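Local atomic coordinates of tyrosine--tRNA ligase (Pyrococcus horikoshii, PDB entry 2CYC), a protein that probably activates L-tyrosine with ATP to form Tyr-AMP and then transfers the tyrosyl group to the acceptor end of tRNA(Tyr). Residues R145-I150 / R155-A160; L95-V100 / F262-P267; K192-A197 / A220-L225. One frame throughout, in Å; residues are numbered along the deposited sequence.

Interaction 1: R145-I150 / R155-A160; sequences RVMRSI and RQMGEA
Met147 and Met157 reach each other through differently shaped chains: Met147 runs out extended and bends only at its end, at chi3 (74°), whereas Met157 folds at both chi2 (-57°) and chi3 (-65°) and so brings its thioether back toward Met147. The two chains cross at about a right angle. CG of Met157 rests on the carbonyl O of Met147 (3.4 Å), and its SD lies 3.9 Å from Met147 CB. The two methyl carbons also face each other, at a spacing too short to be trusted in detail. Ile150 also carries the contact: its CG2 presses on the backbone of 155-160, 3.2 Å from the carbonyl O of Arg155 and 3.8 Å from Met157 N. An alanine at Met157 would remove the thioether lying across Met147, whose side chain would probably be left with a gap beside it and freer to turn. Arg155 leads its guanidinium away to Asn80. This is surface packing between helix 143-148, with the residues just after it, and the loop that leads on to helix 164-178; Val146 of the same helix packs on Leu166 and Met170 of helix 164-178 and on Phe163 of the second subunit.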
loop_
_atom_site.group_PDB
_atom_site.type_symbol
_atom_site.label_atom_id
_atom_site.label_comp_id
_atom_site.label_asym_id
_atom_site.label_seq_id
_atom_site.Cartn_x
_atom_site.Cartn_y
_atom_site.Cartn_z
ATOM N N ARG A 145 -4.230 9.734 8.769
ATOM C CA ARG A 145 -4.490 10.689 7.704
ATOM C C ARG A 145 -5.106 9.959 6.499
ATOM O O ARG A 145 -6.082 10.419 5.920
ATOM C CB ARG A 145 -3.180 11.386 7.314
ATOM C CG ARG A 145 -3.342 12.526 6.338
ATOM C CD ARG A 145 -4.311 13.579 6.862
ATOM N NE ARG A 145 -4.500 14.687 5.923
ATOM C CZ ARG A 145 -3.613 15.656 5.703
ATOM N NH1 ARG A 145 -2.453 15.672 6.358
ATOM N NH2 ARG A 145 -3.885 16.610 4.823
ATOM N N VAL A 146 -4.547 8.810 6.138
ATOM C CA VAL A 146 -5.081 8.056 5.012
ATOM C C VAL A 146 -6.513 7.624 5.314
ATOM O O VAL A 146 -7.388 7.701 4.453
ATOM C CB VAL A 146 -4.249 6.785 4.718
ATOM C CG1 VAL A 146 -4.898 5.999 3.568
ATOM C CG2 VAL A 146 -2.805 7.170 4.378
ATOM N N MET A 147 -6.748 7.163 6.541
ATOM C CA MET A 147 -8.080 6.723 6.943
ATOM C C MET A 147 -9.089 7.847 6.748
ATOM O O MET A 147 -10.216 7.607 6.329
ATOM C CB MET A 147 -8.073 6.283 8.408
ATOM C CG MET A 147 -7.354 4.972 8.647
ATOM S SD MET A 147 -7.158 4.602 10.410
ATOM C CE MET A 147 -8.819 4.136 10.835
ATOM N N ARG A 148 -8.666 9.074 7.044
ATOM C CA ARG A 148 -9.531 10.242 6.909
ATOM C C ARG A 148 -9.768 10.654 5.463
ATOM O O ARG A 148 -10.712 11.383 5.178
ATOM C CB ARG A 148 -8.941 11.445 7.661
ATOM C CG ARG A 148 -9.085 11.390 9.183
ATOM C CD ARG A 148 -8.762 12.745 9.826
ATOM N NE ARG A 148 -7.331 13.053 9.842
ATOM C CZ ARG A 148 -6.451 12.485 10.666
ATOM N NH1 ARG A 148 -6.857 11.579 11.549
ATOM N NH2 ARG A 148 -5.165 12.816 10.609
ATOM N N SER A 149 -8.922 10.187 4.550
ATOM C CA SER A 149 -9.048 10.574 3.144
ATOM C C SER A 149 -9.859 9.574 2.324
ATOM O O SER A 149 -10.029 9.730 1.116
ATOM C CB SER A 149 -7.654 10.727 2.535
ATOM O OG SER A 149 -7.089 9.454 2.253
ATOM N N ILE A 150 -10.368 8.557 3.009
ATOM C CA ILE A 150 -11.149 7.486 2.407
ATOM C C ILE A 150 -12.444 7.965 1.724
ATOM O O ILE A 150 -12.990 7.293 0.843
ATOM C CB ILE A 150 -11.462 6.422 3.497
ATOM C CG1 ILE A 150 -11.216 5.031 2.932
ATOM C CG2 ILE A 150 -12.876 6.579 4.026
ATOM C CD1 ILE A 150 -9.758 4.785 2.595
ATOM N N ARG A 155 -16.530 6.446 0.315
ATOM C CA ARG A 155 -16.694 5.552 1.458
ATOM C C ARG A 155 -16.379 6.217 2.780
ATOM O O ARG A 155 -15.791 7.301 2.831
ATOM C CB ARG A 155 -15.776 4.337 1.331
ATOM C CG ARG A 155 -16.189 3.383 0.258
ATOM C CD ARG A 155 -15.077 2.430 -0.082
ATOM N NE ARG A 155 -15.442 1.668 -1.264
ATOM C CZ ARG A 155 -16.360 0.710 -1.281
ATOM N NH1 ARG A 155 -16.999 0.390 -0.165
ATOM N NH2 ARG A 155 -16.649 0.087 -2.416
ATOM N N GLN A 156 -16.783 5.539 3.846
ATOM C CA GLN A 156 -16.522 5.988 5.199
ATOM C C GLN A 156 -15.748 4.836 5.831
ATOM O O GLN A 156 -15.885 3.689 5.405
ATOM C CB GLN A 156 -17.833 6.228 5.954
ATOM C CG GLN A 156 -18.647 7.401 5.435
ATOM C CD GLN A 156 -17.823 8.675 5.284
ATOM O OE1 GLN A 156 -17.078 9.062 6.189
ATOM N NE2 GLN A 156 -17.963 9.335 4.138
ATOM N N MET A 157 -14.924 5.138 6.825
ATOM C CA MET A 157 -14.147 4.105 7.490
ATOM C C MET A 157 -15.037 3.036 8.117
ATOM O O MET A 157 -15.773 3.307 9.065
ATOM C CB MET A 157 -13.251 4.726 8.562
ATOM C CG MET A 157 -11.911 5.217 8.034
ATOM S SD MET A 157 -10.975 3.887 7.208
ATOM C CE MET A 157 -10.669 2.787 8.562
ATOM N N GLY A 158 -14.966 1.822 7.575
ATOM C CA GLY A 158 -15.755 0.720 8.094
ATOM C C GLY A 158 -14.921 -0.186 8.979
ATOM O O GLY A 158 -13.701 -0.273 8.826
ATOM N N GLU A 159 -15.577 -0.867 9.910
ATOM C CA GLU A 159 -14.883 -1.766 10.827
ATOM C C GLU A 159 -14.058 -2.840 10.116
ATOM O O GLU A 159 -12.915 -3.106 10.492
ATOM C CB GLU A 159 -15.887 -2.447 11.769
ATOM C CG GLU A 159 -16.545 -1.517 12.784
ATOM C CD GLU A 159 -15.551 -0.922 13.769
ATOM O OE1 GLU A 159 -14.816 -1.696 14.420
ATOM O OE2 GLU A 159 -15.510 0.321 13.895
ATOM N N ALA A 160 -14.634 -3.457 9.090
ATOM C CA ALA A 160 -13.933 -4.516 8.375
ATOM C C ALA A 160 -13.527 -4.145 6.953
ATOM O O ALA A 160 -13.571 -4.986 6.054
ATOM C CB ALA A 160 -14.795 -5.777 8.357
#

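Interaction 2: L95-V100 / F262-P267; sequences LKYFKV and FIHDSP
Tyr97 and His264 carry this contact, chiefly through the hydrogen bond between Tyr97 OH and His264 NE2 (2.7 Å). Either atom could supply the proton. The two side chains come from opposite directions: Tyr97 turns its CG anti to the backbone N (chi1 166°) and spans most of the gap between backbones whose nearest CA atoms, those of Tyr97 and His264, are 11.5 Å apart. The phenol oxygen is gripped a second time, by the backbone N of Ile46, so two partners fix where the ring ends.

As an aromatic pair the rings meet at their edges, with neither lying over the other's face. Their planes are inclined at 64°, and Tyr97 OH arrives in the plane of the imidazole. Beside the bond, Tyr97 CE1 comes to 3.9 Å from His264 CD2. His264 has further aromatic company in Tyr45 and in Phe358, which it meets edge-to-face.

Bonds within 262-267 shape the backbone that presents the histidine. Phe262 to Asp265 is a type I beta turn, closed by Asp265 N to Phe262 O (3.0 Å). The Asp265 carboxylate reaches back as well: Phe262 N donates to its OD2 (2.9 Å) almost straight, at 174°, from above the carboxylate plane. That same oxygen forms a salt bridge with Lys273. Ser266 then serves as N-cap of helix 267-276.

The loop between helices 240-250 and 267-276 also contains the KMSKS region (Lys251 to Ser255), a class I signature; this contact ties its later part to helix 87-108, away from the tyrosine site. Helix 363-370 covers it through Leu365, which touches both Tyr97 and His264, while Val100 and Ile263 pack on helix 352-360.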
loop_
_atom_site.group_PDB
_atom_site.type_symbol
_atom_site.label_atom_id
_atom_site.label_comp_id
_atom_site.label_asym_id
_atom_site.label_seq_id
_atom_site.Cartn_x
_atom_site.Cartn_y
_atom_site.Cartn_z
ATOM N N LEU A 95 -12.154 1.890 -22.001
ATOM C CA LEU A 95 -11.741 2.123 -23.377
ATOM C C LEU A 95 -12.856 2.176 -24.420
ATOM O O LEU A 95 -12.768 2.931 -25.383
ATOM C CB LEU A 95 -10.726 1.049 -23.789
ATOM C CG LEU A 95 -9.240 1.408 -23.653
ATOM C CD1 LEU A 95 -8.982 2.126 -22.338
ATOM C CD2 LEU A 95 -8.409 0.142 -23.761
ATOM N N LYS A 96 -13.907 1.389 -24.236
ATOM C CA LYS A 96 -14.968 1.361 -25.230
ATOM C C LYS A 96 -16.141 2.286 -24.999
ATOM O O LYS A 96 -16.856 2.625 -25.942
ATOM C CB LYS A 96 -15.464 -0.074 -25.411
ATOM C CG LYS A 96 -14.441 -0.975 -26.078
ATOM C CD LYS A 96 -14.971 -2.395 -26.212
ATOM C CE LYS A 96 -14.006 -3.280 -26.992
ATOM N NZ LYS A 96 -14.495 -4.688 -27.097
ATOM N N TYR A 97 -16.350 2.698 -23.755
ATOM C CA TYR A 97 -17.463 3.595 -23.460
ATOM C C TYR A 97 -17.055 4.917 -22.834
ATOM O O TYR A 97 -17.341 5.985 -23.371
ATOM C CB TYR A 97 -18.470 2.930 -22.520
ATOM C CG TYR A 97 -19.453 3.922 -21.933
ATOM C CD1 TYR A 97 -20.470 4.476 -22.719
ATOM C CD2 TYR A 97 -19.326 4.362 -20.613
ATOM C CE1 TYR A 97 -21.333 5.439 -22.208
ATOM C CE2 TYR A 97 -20.182 5.331 -20.090
ATOM C CZ TYR A 97 -21.185 5.865 -20.894
ATOM O OH TYR A 97 -22.039 6.817 -20.387
ATOM N N PHE A 98 -16.393 4.837 -21.685
ATOM C CA PHE A 98 -16.015 6.035 -20.953
ATOM C C PHE A 98 -15.154 7.022 -21.720
ATOM O O PHE A 98 -15.441 8.217 -21.730
ATOM C CB PHE A 98 -15.332 5.657 -19.632
ATOM C CG PHE A 98 -15.336 6.769 -18.633
ATOM C CD1 PHE A 98 -14.376 7.779 -18.687
ATOM C CD2 PHE A 98 -16.345 6.853 -17.677
ATOM C CE1 PHE A 98 -14.423 8.860 -17.803
ATOM C CE2 PHE A 98 -16.401 7.933 -16.787
ATOM C CZ PHE A 98 -15.434 8.936 -16.855
ATOM N N LYS A 99 -14.100 6.524 -22.356
ATOM C CA LYS A 99 -13.205 7.372 -23.122
ATOM C C LYS A 99 -13.963 8.208 -24.139
ATOM O O LYS A 99 -13.843 9.433 -24.145
ATOM C CB LYS A 99 -12.155 6.526 -23.843
ATOM C CG LYS A 99 -11.244 7.326 -24.785
ATOM C CD LYS A 99 -10.122 6.450 -25.314
ATOM C CE LYS A 99 -9.119 7.245 -26.130
ATOM N NZ LYS A 99 -9.754 7.793 -27.352
ATOM N N VAL A 100 -14.758 7.549 -24.983
ATOM C CA VAL A 100 -15.505 8.265 -26.011
ATOM C C VAL A 100 -16.611 9.141 -25.420
ATOM O O VAL A 100 -16.929 10.197 -25.963
ATOM C CB VAL A 100 -16.095 7.289 -27.076
ATOM C CG1 VAL A 100 -17.189 6.429 -26.475
ATOM C CG2 VAL A 100 -16.627 8.089 -28.275
ATOM N N PHE A 262 -27.939 11.683 -17.780
ATOM C CA PHE A 262 -26.736 11.201 -18.441
ATOM C C PHE A 262 -26.574 11.885 -19.795
ATOM O O PHE A 262 -27.557 12.272 -20.436
ATOM C CB PHE A 262 -26.806 9.681 -18.570
ATOM C CG PHE A 262 -27.031 8.987 -17.250
ATOM C CD1 PHE A 262 -28.217 8.317 -16.990
ATOM C CD2 PHE A 262 -26.061 9.034 -16.252
ATOM C CE1 PHE A 262 -28.433 7.702 -15.753
ATOM C CE2 PHE A 262 -26.269 8.421 -15.011
ATOM C CZ PHE A 262 -27.454 7.756 -14.764
ATOM N N ILE A 263 -25.329 12.047 -20.224
ATOM C CA ILE A 263 -25.050 12.750 -21.468
ATOM C C ILE A 263 -25.797 12.223 -22.686
ATOM O O ILE A 263 -26.109 12.992 -23.594
ATOM C CB ILE A 263 -23.525 12.788 -21.767
ATOM C CG1 ILE A 263 -22.958 11.371 -21.853
ATOM C CG2 ILE A 263 -22.806 13.586 -20.687
ATOM C CD1 ILE A 263 -21.479 11.360 -22.220
ATOM N N HIS A 264 -26.096 10.925 -22.705
ATOM C CA HIS A 264 -26.812 10.346 -23.831
ATOM C C HIS A 264 -28.292 10.047 -23.567
ATOM O O HIS A 264 -28.919 9.307 -24.325
ATOM C CB HIS A 264 -26.097 9.075 -24.307
ATOM C CG HIS A 264 -25.552 8.244 -23.190
ATOM N ND1 HIS A 264 -26.361 7.633 -22.256
ATOM C CD2 HIS A 264 -24.277 7.983 -22.813
ATOM C CE1 HIS A 264 -25.609 7.036 -21.349
ATOM N NE2 HIS A 264 -24.339 7.234 -21.664
ATOM N N ASP A 265 -28.860 10.607 -22.502
ATOM C CA ASP A 265 -30.286 10.377 -22.236
ATOM C C ASP A 265 -31.122 10.910 -23.414
ATOM O O ASP A 265 -30.801 11.948 -24.000
ATOM C CB ASP A 265 -30.729 11.081 -20.948
ATOM C CG ASP A 265 -30.447 10.259 -19.695
ATOM O OD1 ASP A 265 -30.146 9.049 -19.825
ATOM O OD2 ASP A 265 -30.547 10.822 -18.580
ATOM N N SER A 266 -32.192 10.204 -23.764
ATOM C CA SER A 266 -33.033 10.630 -24.881
ATOM C C SER A 266 -33.757 11.932 -24.539
ATOM O O SER A 266 -33.827 12.327 -23.369
ATOM C CB SER A 266 -34.070 9.555 -25.205
ATOM O OG SER A 266 -35.061 9.497 -24.189
ATOM N N PRO A 267 -34.303 12.618 -25.558
ATOM C CA PRO A 267 -35.015 13.873 -25.297
ATOM C C PRO A 267 -36.150 13.643 -24.303
ATOM O O PRO A 267 -36.361 14.446 -23.402
ATOM C CB PRO A 267 -35.524 14.276 -26.679
ATOM C CG PRO A 267 -34.451 13.729 -27.596
ATOM C CD PRO A 267 -34.209 12.358 -27.009
#

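Interaction 3: K192-A197 / A220-L225; sequences KAHVIA and AVHHHL
His194 and Ala220 mark the closest approach of the two backbones, with their CA atoms 6.1 Å apart. Segment 192-197 is regular helix, held by bonds such as Ala197 N to Ala193 O, and 220-225 is extended strand as far as His223 before it leaves the sheet. The strand is bonded on both sides within the sheet, Val221 to Ala184 and Ala186 of strand 183-187, Ala220 and His222 to the antiparallel strand 15-19, and it meets the helix through side chains.

Two of these are imidazoles. His194 ND1 and His222 NE2 share a hydrogen bond of 2.9 Å, with an angle of 154°, and the proton may sit on either. The rings are nearly coplanar, their planes only 16° apart, and they meet edge against edge with centroids 5.1 Å apart instead of stacking. His194 carries its CG beside the backbone N (chi1 -68°), which sends the ring toward the strand, and the turn about chi2 puts ND1 on the His222 side. His222 is held from its other nitrogen too, since ND1 bonds to Glu17 OE2; Glu17, His222 and His194 therefore form a hydrogen-bonded chain whose two histidines are buried, and the carboxylate would probably favour a proton on His222 ND1.

The remaining contact is apolar: Ala220 CB lies 3.7 Å from His194 CB. Ile176 of helix 164-178 also touches His194.

Strand 183-187, helix 191-200 and strand 214-223, parallel to the first, make a beta-alpha-beta crossover of the Rossmann-type class I catalytic domain, with the short strand 209-211 inserted before the last strand. His194 lies next to the tyrosine pocket, its side chain about 5 Å from the side chains of Tyr37 and Gln172, both tyrosine-binding residues.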
loop_
_atom_site.group_PDB
_atom_site.type_symbol
_atom_site.label_atom_id
_atom_site.label_comp_id
_atom_site.label_asym_id
_atom_site.label_seq_id
_atom_site.Cartn_x
_atom_site.Cartn_y
_atom_site.Cartn_z
ATOM N N LYS A 192 -9.247 16.336 -0.534
ATOM C CA LYS A 192 -8.366 15.800 0.495
ATOM C C LYS A 192 -7.087 15.217 -0.087
ATOM O O LYS A 192 -6.004 15.403 0.472
ATOM C CB LYS A 192 -9.083 14.728 1.312
ATOM C CG LYS A 192 -10.068 15.289 2.325
ATOM C CD LYS A 192 -10.808 14.156 3.011
ATOM C CE LYS A 192 -11.838 14.682 3.995
ATOM N NZ LYS A 192 -12.542 13.537 4.640
ATOM N N ALA A 193 -7.211 14.514 -1.211
ATOM C CA ALA A 193 -6.044 13.901 -1.842
ATOM C C ALA A 193 -5.078 14.968 -2.332
ATOM O O ALA A 193 -3.856 14.788 -2.307
ATOM C CB ALA A 193 -6.480 13.013 -3.013
ATOM N N HIS A 194 -5.631 16.083 -2.791
ATOM C CA HIS A 194 -4.811 17.169 -3.300
ATOM C C HIS A 194 -4.135 17.941 -2.162
ATOM O O HIS A 194 -3.011 18.420 -2.318
ATOM C CB HIS A 194 -5.675 18.063 -4.202
ATOM C CG HIS A 194 -6.097 17.384 -5.474
ATOM N ND1 HIS A 194 -7.019 17.923 -6.348
ATOM C CD2 HIS A 194 -5.685 16.219 -6.038
ATOM C CE1 HIS A 194 -7.154 17.124 -7.392
ATOM N NE2 HIS A 194 -6.354 16.084 -7.230
ATOM N N VAL A 195 -4.801 18.046 -1.012
ATOM C CA VAL A 195 -4.196 18.733 0.127
ATOM C C VAL A 195 -2.965 17.918 0.582
ATOM O O VAL A 195 -1.938 18.477 0.954
ATOM C CB VAL A 195 -5.200 18.877 1.305
ATOM C CG1 VAL A 195 -4.504 19.492 2.528
ATOM C CG2 VAL A 195 -6.369 19.750 0.876
ATOM N N ILE A 196 -3.071 16.594 0.537
ATOM C CA ILE A 196 -1.955 15.734 0.917
ATOM C C ILE A 196 -0.839 15.879 -0.130
ATOM O O ILE A 196 0.333 16.021 0.208
ATOM C CB ILE A 196 -2.402 14.261 1.012
ATOM C CG1 ILE A 196 -3.378 14.087 2.187
ATOM C CG2 ILE A 196 -1.187 13.366 1.192
ATOM C CD1 ILE A 196 -4.119 12.751 2.198
ATOM N N ALA A 197 -1.219 15.863 -1.403
ATOM C CA ALA A 197 -0.252 16.010 -2.481
ATOM C C ALA A 197 0.571 17.290 -2.291
ATOM O O ALA A 197 1.787 17.288 -2.441
ATOM C CB ALA A 197 -0.976 16.050 -3.821
ATOM N N ALA A 220 -4.028 22.694 -7.180
ATOM C CA ALA A 220 -5.263 21.916 -7.172
ATOM C C ALA A 220 -6.406 22.803 -7.657
ATOM O O ALA A 220 -6.558 23.934 -7.190
ATOM C CB ALA A 220 -5.559 21.412 -5.755
ATOM N N VAL A 221 -7.195 22.304 -8.606
ATOM C CA VAL A 221 -8.332 23.067 -9.127
ATOM C C VAL A 221 -9.551 22.165 -9.015
ATOM O O VAL A 221 -9.627 21.107 -9.654
ATOM C CB VAL A 221 -8.101 23.518 -10.610
ATOM C CG1 VAL A 221 -9.250 24.432 -11.075
ATOM C CG2 VAL A 221 -6.776 24.288 -10.710
ATOM N N HIS A 222 -10.507 22.595 -8.195
ATOM C CA HIS A 222 -11.707 21.811 -7.923
ATOM C C HIS A 222 -12.960 22.429 -8.496
ATOM O O HIS A 222 -13.215 23.628 -8.330
ATOM C CB HIS A 222 -11.848 21.632 -6.407
ATOM C CG HIS A 222 -10.626 21.050 -5.768
ATOM N ND1 HIS A 222 -10.053 21.579 -4.629
ATOM C CD2 HIS A 222 -9.816 20.035 -6.158
ATOM C CE1 HIS A 222 -8.940 20.921 -4.352
ATOM N NE2 HIS A 222 -8.774 19.980 -5.266
ATOM N N HIS A 223 -13.757 21.616 -9.179
ATOM C CA HIS A 223 -14.962 22.166 -9.749
ATOM C C HIS A 223 -16.174 21.804 -8.933
ATOM O O HIS A 223 -16.166 20.832 -8.187
ATOM C CB HIS A 223 -15.141 21.740 -11.212
ATOM C CG HIS A 223 -15.248 20.264 -11.423
ATOM N ND1 HIS A 223 -14.354 19.563 -12.208
ATOM C CD2 HIS A 223 -16.193 19.373 -11.037
ATOM C CE1 HIS A 223 -14.748 18.304 -12.301
ATOM N NE2 HIS A 223 -15.861 18.164 -11.601
ATOM N N HIS A 224 -17.204 22.621 -9.083
ATOM C CA HIS A 224 -18.465 22.460 -8.379
ATOM C C HIS A 224 -19.112 21.099 -8.658
ATOM O O HIS A 224 -19.053 20.585 -9.781
ATOM C CB HIS A 224 -19.405 23.594 -8.812
ATOM C CG HIS A 224 -20.787 23.499 -8.242
ATOM N ND1 HIS A 224 -21.080 23.835 -6.938
ATOM C CD2 HIS A 224 -21.959 23.126 -8.809
ATOM C CE1 HIS A 224 -22.376 23.678 -6.727
ATOM N NE2 HIS A 224 -22.931 23.249 -7.848
ATOM N N LEU A 225 -19.715 20.513 -7.629
ATOM C CA LEU A 225 -20.399 19.234 -7.790
ATOM C C LEU A 225 -21.888 19.490 -8.039
ATOM O O LEU A 225 -22.590 19.986 -7.164
ATOM C CB LEU A 225 -20.226 18.380 -6.533
ATOM C CG LEU A 225 -18.799 18.041 -6.087
ATOM C CD1 LEU A 225 -18.866 17.228 -4.789
ATOM C CD2 LEU A 225 -18.083 17.248 -7.183
#

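How the interactions relate
Interactions 1 and 3 are direct neighbours, although their centres are 18 Å apart: Lys192 NZ probably hydrogen-bonds to Arg148 O (2.9 Å), and the Arg145 guanidinium packs on Val195 and Ile196. Both lie close to the tyrosine site. The His194 side chain of interaction 3 is about 6 Å from the bound tyrosine, while in interaction 1 the side chain of Ile150 lies about 6 Å from that of the tyrosine-binding residue Tyr168 and that of Arg155 about 9 Å from the ligand. Interaction 2 stands apart, its nearest atoms about 16 Å from interaction 1 and about 10 Å from interaction 3, and its Tyr97 side chain about 14 Å from the tyrosine. In sequence, it spans both other contacts.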